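MccF (Escherichia coli, PDB 4IIY) probably acts as a serine peptidase of the S66 (LD-carboxypeptidase) family and provides self-immunity to the antibiotic microcin C7. Local coordinates at residues A145-K157 and N245-P259. The protein carries 1 engineered substitution. Numbering follows the deposited sequence.
Sequences ADTTALLAGIYAK and NLNTLTGIWGSEWMP. Engineered in segment 145-157: Ala145 (natural residue Ser). With 1EI (5'-O-(L-alpha-glutamylsulfamoyl)inosine), chain K.
The nucleophile elbow of the S66 peptidase fold meets the C-terminal domain here, beside the bound glutamyl sulfamoyl inosine, where Thr148 meets Asn245 and Thr248 packs on Asp146. Ala145 is engineered and replaces the serine predicted to be the nucleophile. Its backbone angles, phi 64° and psi -132°, fit the sharp turn of a nucleophile elbow. Thr148 OG1 links both segments: it donates to Ala145 O at 2.7 Å, in the carbonyl plane, and accepts from Asn245 N at 3.0 Å in a nearly straight bond (163°). With CG2 anti to its backbone N, Thr148 lays that methyl against Leu249 CD2. Asn245 caps the helix 246-249. Its OD1 takes Thr248 N and, from above the carbonyl plane, Thr248 OG1, while its ND2 bonds to Glu270 of the predicted charge relay. A water joins Thr248 OG1 to Asp146 OD1; Asp146 OD2 is held by Ser122 N. Each segment gives the ligand one bond: Asp146 N to its O at 3.0 Å and Asn247 ND2 to its OE2 at 2.9 Å.

Midway along the helix the packing is apolar. Ala152 CB sits between Ile252 CD1 (3.8 Å) and Pro259 CD. Gly153 CA touches Trp257 O in a CA-H...O contact. Lys157 bends at chi2, which lays CE over the Trp257 five-membered ring, 3.8 Å from its centroid. NZ forms a salt bridge with Glu256 OE1, whose modelled separation is doubtfully short. Glu256 OE2 pairs with Arg290 of the second subunit. A helix led by a nucleophile elbow is characteristic of LD-carboxypeptidase-like serine peptidases.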
loop_
_atom_site.group_PDB
_atom_site.type_symbol
_atom_site.label_atom_id
_atom_site.label_comp_id
_atom_site.label_asym_id
_atom_site.label_seq_id
_atom_site.Cartn_x
_atom_site.Cartn_y
_atom_site.Cartn_z
ATOM N N ALA B 145 6.791 5.629 11.375
ATOM C CA ALA B 145 6.504 5.835 9.962
ATOM C C ALA B 145 7.023 4.641 9.164
ATOM O O ALA B 145 6.756 3.500 9.535
ATOM C CB ALA B 145 7.096 7.149 9.480
ATOM N N ASP B 146 7.746 4.868 8.074
ATOM C CA ASP B 146 8.270 3.742 7.295
ATOM C C ASP B 146 9.087 2.752 8.119
ATOM O O ASP B 146 9.169 1.552 7.791
ATOM C CB ASP B 146 9.134 4.244 6.138
ATOM C CG ASP B 146 9.678 3.109 5.311
ATOM O OD1 ASP B 146 8.883 2.485 4.587
ATOM O OD2 ASP B 146 10.890 2.818 5.417
ATOM N N THR B 147 9.728 3.247 9.171
ATOM C CA THR B 147 10.571 2.384 9.994
ATOM C C THR B 147 9.773 1.300 10.731
ATOM O O THR B 147 10.348 0.344 11.258
ATOM C CB THR B 147 11.415 3.232 10.951
ATOM O OG1 THR B 147 11.872 4.392 10.244
ATOM C CG2 THR B 147 12.624 2.447 11.441
ATOM N N THR B 148 8.448 1.432 10.742
ATOM C CA THR B 148 7.574 0.349 11.167
ATOM C C THR B 148 7.991 -1.006 10.600
ATOM O O THR B 148 7.906 -2.024 11.280
ATOM C CB THR B 148 6.126 0.627 10.709
ATOM O OG1 THR B 148 5.625 1.803 11.353
ATOM C CG2 THR B 148 5.193 -0.540 11.032
ATOM N N ALA B 149 8.418 -1.040 9.342
ATOM C CA ALA B 149 8.787 -2.328 8.754
ATOM C C ALA B 149 9.889 -3.011 9.571
ATOM O O ALA B 149 9.855 -4.230 9.779
ATOM C CB ALA B 149 9.210 -2.161 7.302
ATOM N N LEU B 150 10.859 -2.230 10.035
ATOM C CA LEU B 150 11.937 -2.750 10.875
ATOM C C LEU B 150 11.484 -3.054 12.295
ATOM O O LEU B 150 11.850 -4.084 12.858
ATOM C CB LEU B 150 13.114 -1.780 10.935
ATOM C CG LEU B 150 13.697 -1.335 9.603
ATOM C CD1 LEU B 150 14.971 -0.552 9.860
ATOM C CD2 LEU B 150 13.973 -2.532 8.686
ATOM N N LEU B 151 10.692 -2.169 12.892
ATOM C CA LEU B 151 10.237 -2.382 14.264
ATOM C C LEU B 151 9.416 -3.658 14.354
ATOM O O LEU B 151 9.627 -4.489 15.250
ATOM C CB LEU B 151 9.396 -1.201 14.742
ATOM C CG LEU B 151 10.082 0.169 14.748
ATOM C CD1 LEU B 151 9.077 1.263 15.055
ATOM C CD2 LEU B 151 11.242 0.219 15.742
ATOM N N ALA B 152 8.475 -3.807 13.427
ATOM C CA ALA B 152 7.609 -4.981 13.410
ATOM C C ALA B 152 8.379 -6.233 12.982
ATOM O O ALA B 152 8.201 -7.310 13.561
ATOM C CB ALA B 152 6.415 -4.741 12.500
ATOM N N GLY B 153 9.216 -6.107 11.960
ATOM C CA GLY B 153 9.972 -7.242 11.470
ATOM C C GLY B 153 10.948 -7.796 12.495
ATOM O O GLY B 153 11.097 -9.012 12.643
ATOM N N ILE B 154 11.625 -6.911 13.216
ATOM C CA ILE B 154 12.544 -7.331 14.266
ATOM C C ILE B 154 11.783 -8.029 15.389
ATOM O O ILE B 154 12.214 -9.072 15.890
ATOM C CB ILE B 154 13.383 -6.142 14.783
ATOM C CG1 ILE B 154 14.398 -5.729 13.715
ATOM C CG2 ILE B 154 14.071 -6.491 16.091
ATOM C CD1 ILE B 154 15.108 -4.416 13.992
ATOM N N TYR B 155 10.640 -7.484 15.780
ATOM C CA TYR B 155 9.814 -8.144 16.788
ATOM C C TYR B 155 9.391 -9.545 16.329
ATOM O O TYR B 155 9.481 -10.523 17.082
ATOM C CB TYR B 155 8.585 -7.285 17.118
ATOM C CG TYR B 155 7.614 -7.960 18.058
ATOM C CD1 TYR B 155 7.903 -8.105 19.405
ATOM C CD2 TYR B 155 6.410 -8.476 17.588
ATOM C CE1 TYR B 155 7.010 -8.737 20.261
ATOM C CE2 TYR B 155 5.513 -9.102 18.435
ATOM C CZ TYR B 155 5.819 -9.227 19.771
ATOM O OH TYR B 155 4.916 -9.860 20.604
ATOM N N ALA B 156 8.927 -9.648 15.090
ATOM C CA ALA B 156 8.479 -10.930 14.546
ATOM C C ALA B 156 9.588 -11.980 14.579
ATOM O O ALA B 156 9.337 -13.146 14.901
ATOM C CB ALA B 156 7.938 -10.757 13.122
ATOM N N LYS B 157 10.812 -11.571 14.256
ATOM C CA LYS B 157 11.933 -12.506 14.175
ATOM C C LYS B 157 12.592 -12.828 15.509
ATOM O O LYS B 157 13.164 -13.914 15.665
ATOM C CB LYS B 157 12.997 -11.965 13.223
ATOM C CG LYS B 157 12.640 -12.093 11.758
ATOM C CD LYS B 157 12.664 -13.560 11.325
ATOM C CE LYS B 157 12.348 -13.729 9.851
ATOM N NZ LYS B 157 12.358 -15.172 9.467
ATOM N N ASN B 245 2.671 2.148 11.661
ATOM C CA ASN B 245 2.155 2.876 10.507
ATOM C C ASN B 245 1.452 1.902 9.574
ATOM O O ASN B 245 2.069 0.977 9.043
ATOM C CB ASN B 245 3.295 3.600 9.792
ATOM C CG ASN B 245 2.812 4.444 8.624
ATOM O OD1 ASN B 245 2.788 3.987 7.471
ATOM N ND2 ASN B 245 2.447 5.691 8.904
ATOM N N LEU B 246 0.161 2.111 9.363
ATOM C CA LEU B 246 -0.655 1.123 8.667
ATOM C C LEU B 246 -0.277 0.987 7.195
ATOM O O LEU B 246 -0.126 -0.122 6.689
ATOM C CB LEU B 246 -2.140 1.436 8.848
ATOM C CG LEU B 246 -3.127 0.518 8.136
ATOM C CD1 LEU B 246 -2.896 -0.948 8.489
ATOM C CD2 LEU B 246 -4.559 0.957 8.472
ATOM N N ASN B 247 -0.099 2.106 6.497
ATOM C CA ASN B 247 0.329 2.001 5.116
ATOM C C ASN B 247 1.645 1.219 5.000
ATOM O O ASN B 247 1.824 0.404 4.089
ATOM C CB ASN B 247 0.462 3.386 4.494
ATOM C CG ASN B 247 0.568 3.332 2.988
ATOM O OD1 ASN B 247 -0.324 2.828 2.315
ATOM N ND2 ASN B 247 1.666 3.845 2.454
ATOM N N THR B 248 2.583 1.469 5.906
ATOM C CA THR B 248 3.853 0.748 5.867
ATOM C C THR B 248 3.693 -0.760 6.097
ATOM O O THR B 248 4.418 -1.567 5.507
ATOM C CB THR B 248 4.844 1.332 6.886
ATOM O OG1 THR B 248 5.069 2.708 6.576
ATOM C CG2 THR B 248 6.178 0.601 6.843
ATOM N N LEU B 249 2.744 -1.153 6.941
ATOM C CA LEU B 249 2.517 -2.570 7.201
ATOM C C LEU B 249 2.183 -3.342 5.922
ATOM O O LEU B 249 2.468 -4.535 5.828
ATOM C CB LEU B 249 1.424 -2.774 8.252
ATOM C CG LEU B 249 1.815 -2.370 9.677
ATOM C CD1 LEU B 249 0.595 -2.425 10.596
ATOM C CD2 LEU B 249 2.949 -3.229 10.240
ATOM N N THR B 250 1.576 -2.680 4.946
ATOM C CA THR B 250 1.295 -3.349 3.682
ATOM C C THR B 250 2.562 -3.894 3.005
ATOM O O THR B 250 2.478 -4.830 2.210
ATOM C CB THR B 250 0.522 -2.459 2.669
ATOM O OG1 THR B 250 1.355 -1.395 2.194
ATOM C CG2 THR B 250 -0.759 -1.900 3.278
ATOM N N GLY B 251 3.729 -3.314 3.301
ATOM C CA GLY B 251 4.968 -3.760 2.682
ATOM C C GLY B 251 5.572 -5.016 3.288
ATOM O O GLY B 251 6.499 -5.581 2.704
ATOM N N ILE B 252 5.063 -5.452 4.443
ATOM C CA ILE B 252 5.520 -6.689 5.080
ATOM C C ILE B 252 4.385 -7.698 5.254
ATOM O O ILE B 252 4.616 -8.836 5.686
ATOM C CB ILE B 252 6.202 -6.432 6.448
ATOM C CG1 ILE B 252 5.215 -5.875 7.491
ATOM C CG2 ILE B 252 7.402 -5.514 6.271
ATOM C CD1 ILE B 252 5.813 -5.753 8.892
ATOM N N TRP B 253 3.162 -7.284 4.921
ATOM C CA TRP B 253 1.975 -8.088 5.172
ATOM C C TRP B 253 2.093 -9.452 4.489
ATOM O O TRP B 253 2.567 -9.550 3.360
ATOM C CB TRP B 253 0.722 -7.341 4.683
ATOM C CG TRP B 253 -0.529 -7.755 5.361
ATOM C CD1 TRP B 253 -1.393 -8.732 4.961
ATOM C CD2 TRP B 253 -1.058 -7.221 6.577
ATOM N NE1 TRP B 253 -2.437 -8.825 5.845
ATOM C CE2 TRP B 253 -2.251 -7.913 6.852
ATOM C CE3 TRP B 253 -0.650 -6.206 7.448
ATOM C CZ2 TRP B 253 -3.034 -7.634 7.973
ATOM C CZ3 TRP B 253 -1.429 -5.930 8.562
ATOM C CH2 TRP B 253 -2.608 -6.644 8.815
ATOM N N GLY B 254 1.664 -10.497 5.186
ATOM C CA GLY B 254 1.666 -11.841 4.625
ATOM C C GLY B 254 2.977 -12.587 4.798
ATOM O O GLY B 254 3.027 -13.814 4.637
ATOM N N SER B 255 4.043 -11.857 5.113
ATOM C CA SER B 255 5.378 -12.445 5.234
ATOM C C SER B 255 5.697 -12.871 6.661
ATOM O O SER B 255 4.965 -12.548 7.602
ATOM C CB SER B 255 6.453 -11.458 4.758
ATOM O OG SER B 255 6.782 -10.511 5.771
ATOM N N GLU B 256 6.813 -13.578 6.808
ATOM C CA GLU B 256 7.300 -14.014 8.109
ATOM C C GLU B 256 7.710 -12.834 8.989
ATOM O O GLU B 256 7.922 -12.999 10.191
ATOM C CB GLU B 256 8.471 -14.994 7.937
ATOM C CG GLU B 256 9.740 -14.373 7.364
ATOM C CD GLU B 256 10.662 -15.405 6.719
ATOM O OE1 GLU B 256 11.696 -15.745 7.326
ATOM O OE2 GLU B 256 10.349 -15.872 5.605
ATOM N N TRP B 257 7.798 -11.642 8.401
ATOM C CA TRP B 257 8.162 -10.438 9.157
ATOM C C TRP B 257 6.961 -9.664 9.703
ATOM O O TRP B 257 7.133 -8.715 10.464
ATOM C CB TRP B 257 9.066 -9.513 8.326
ATOM C CG TRP B 257 10.434 -10.079 8.140
ATOM C CD1 TRP B 257 11.494 -9.954 8.992
ATOM C CD2 TRP B 257 10.903 -10.855 7.029
ATOM N NE1 TRP B 257 12.589 -10.609 8.484
ATOM C CE2 TRP B 257 12.253 -11.176 7.281
ATOM C CE3 TRP B 257 10.309 -11.312 5.849
ATOM C CZ2 TRP B 257 13.023 -11.932 6.393
ATOM C CZ3 TRP B 257 11.067 -12.067 4.973
ATOM C CH2 TRP B 257 12.411 -12.371 5.248
ATOM N N MET B 258 5.750 -10.056 9.321
ATOM C CA MET B 258 4.558 -9.445 9.896
ATOM C C MET B 258 4.154 -10.205 11.156
ATOM O O MET B 258 3.792 -11.382 11.080
ATOM C CB MET B 258 3.403 -9.444 8.892
ATOM C CG MET B 258 2.111 -8.913 9.483
ATOM S SD MET B 258 2.213 -7.155 9.903
ATOM C CE MET B 258 0.821 -7.045 11.043
ATOM N N PRO B 259 4.214 -9.548 12.323
ATOM C CA PRO B 259 3.792 -10.251 13.543
ATOM C C PRO B 259 2.346 -10.718 13.437
ATOM O O PRO B 259 1.485 -9.978 12.975
ATOM C CB PRO B 259 3.908 -9.187 14.640
ATOM C CG PRO B 259 4.730 -8.086 14.062
ATOM C CD PRO B 259 4.590 -8.146 12.576
HETATM O O6 1EI K . 9.696 19.094 3.308
HETATM C C6 1EI K . 9.015 18.830 4.323
HETATM N N1 1EI K . 8.225 19.758 4.900
HETATM C C2 1EI K . 7.491 19.490 5.994
HETATM N N3 1EI K . 7.484 18.290 6.598
HETATM C C5 1EI K . 9.060 17.486 4.927
HETATM C C4 1EI K . 8.235 17.278 6.114
HETATM N N7 1EI K . 9.694 16.320 4.687
HETATM C C8 1EI K . 9.305 15.437 5.637
HETATM N N9 1EI K . 8.436 16.018 6.479
HETATM C "C1'" 1EI K . 7.781 15.381 7.634
HETATM O "O4'" 1EI K . 8.601 14.384 8.226
HETATM C "C2'" 1EI K . 6.542 14.661 7.145
HETATM O "O2'" 1EI K . 5.413 15.532 7.211
HETATM C "C3'" 1EI K . 6.418 13.498 8.103
HETATM O "O3'" 1EI K . 5.408 13.781 9.068
HETATM C "C4'" 1EI K . 7.753 13.405 8.820
HETATM C "C5'" 1EI K . 8.364 12.014 8.707
HETATM O "O5'" 1EI K . 8.642 11.690 7.342
HETATM S SBF 1EI K . 8.897 10.221 6.978
HETATM O OAE 1EI K . 9.816 10.176 5.861
HETATM O OAF 1EI K . 9.442 9.601 8.156
HETATM N NAQ 1EI K . 7.516 9.613 6.633
HETATM C C 1EI K . 7.243 8.314 6.386
HETATM O O 1EI K . 8.026 7.371 6.402
HETATM C CA 1EI K . 5.805 7.989 6.099
HETATM N N 1EI K . 5.007 9.200 6.022
HETATM C CB 1EI K . 5.708 7.173 4.814
HETATM C CG 1EI K . 4.616 6.112 4.917
HETATM C CD 1EI K . 3.256 6.723 4.664
HETATM O OE1 1EI K . 3.120 7.960 4.765
HETATM O OE2 1EI K . 2.321 5.962 4.362
HETATM O O HOH W 1 6.272 2.866 3.860
#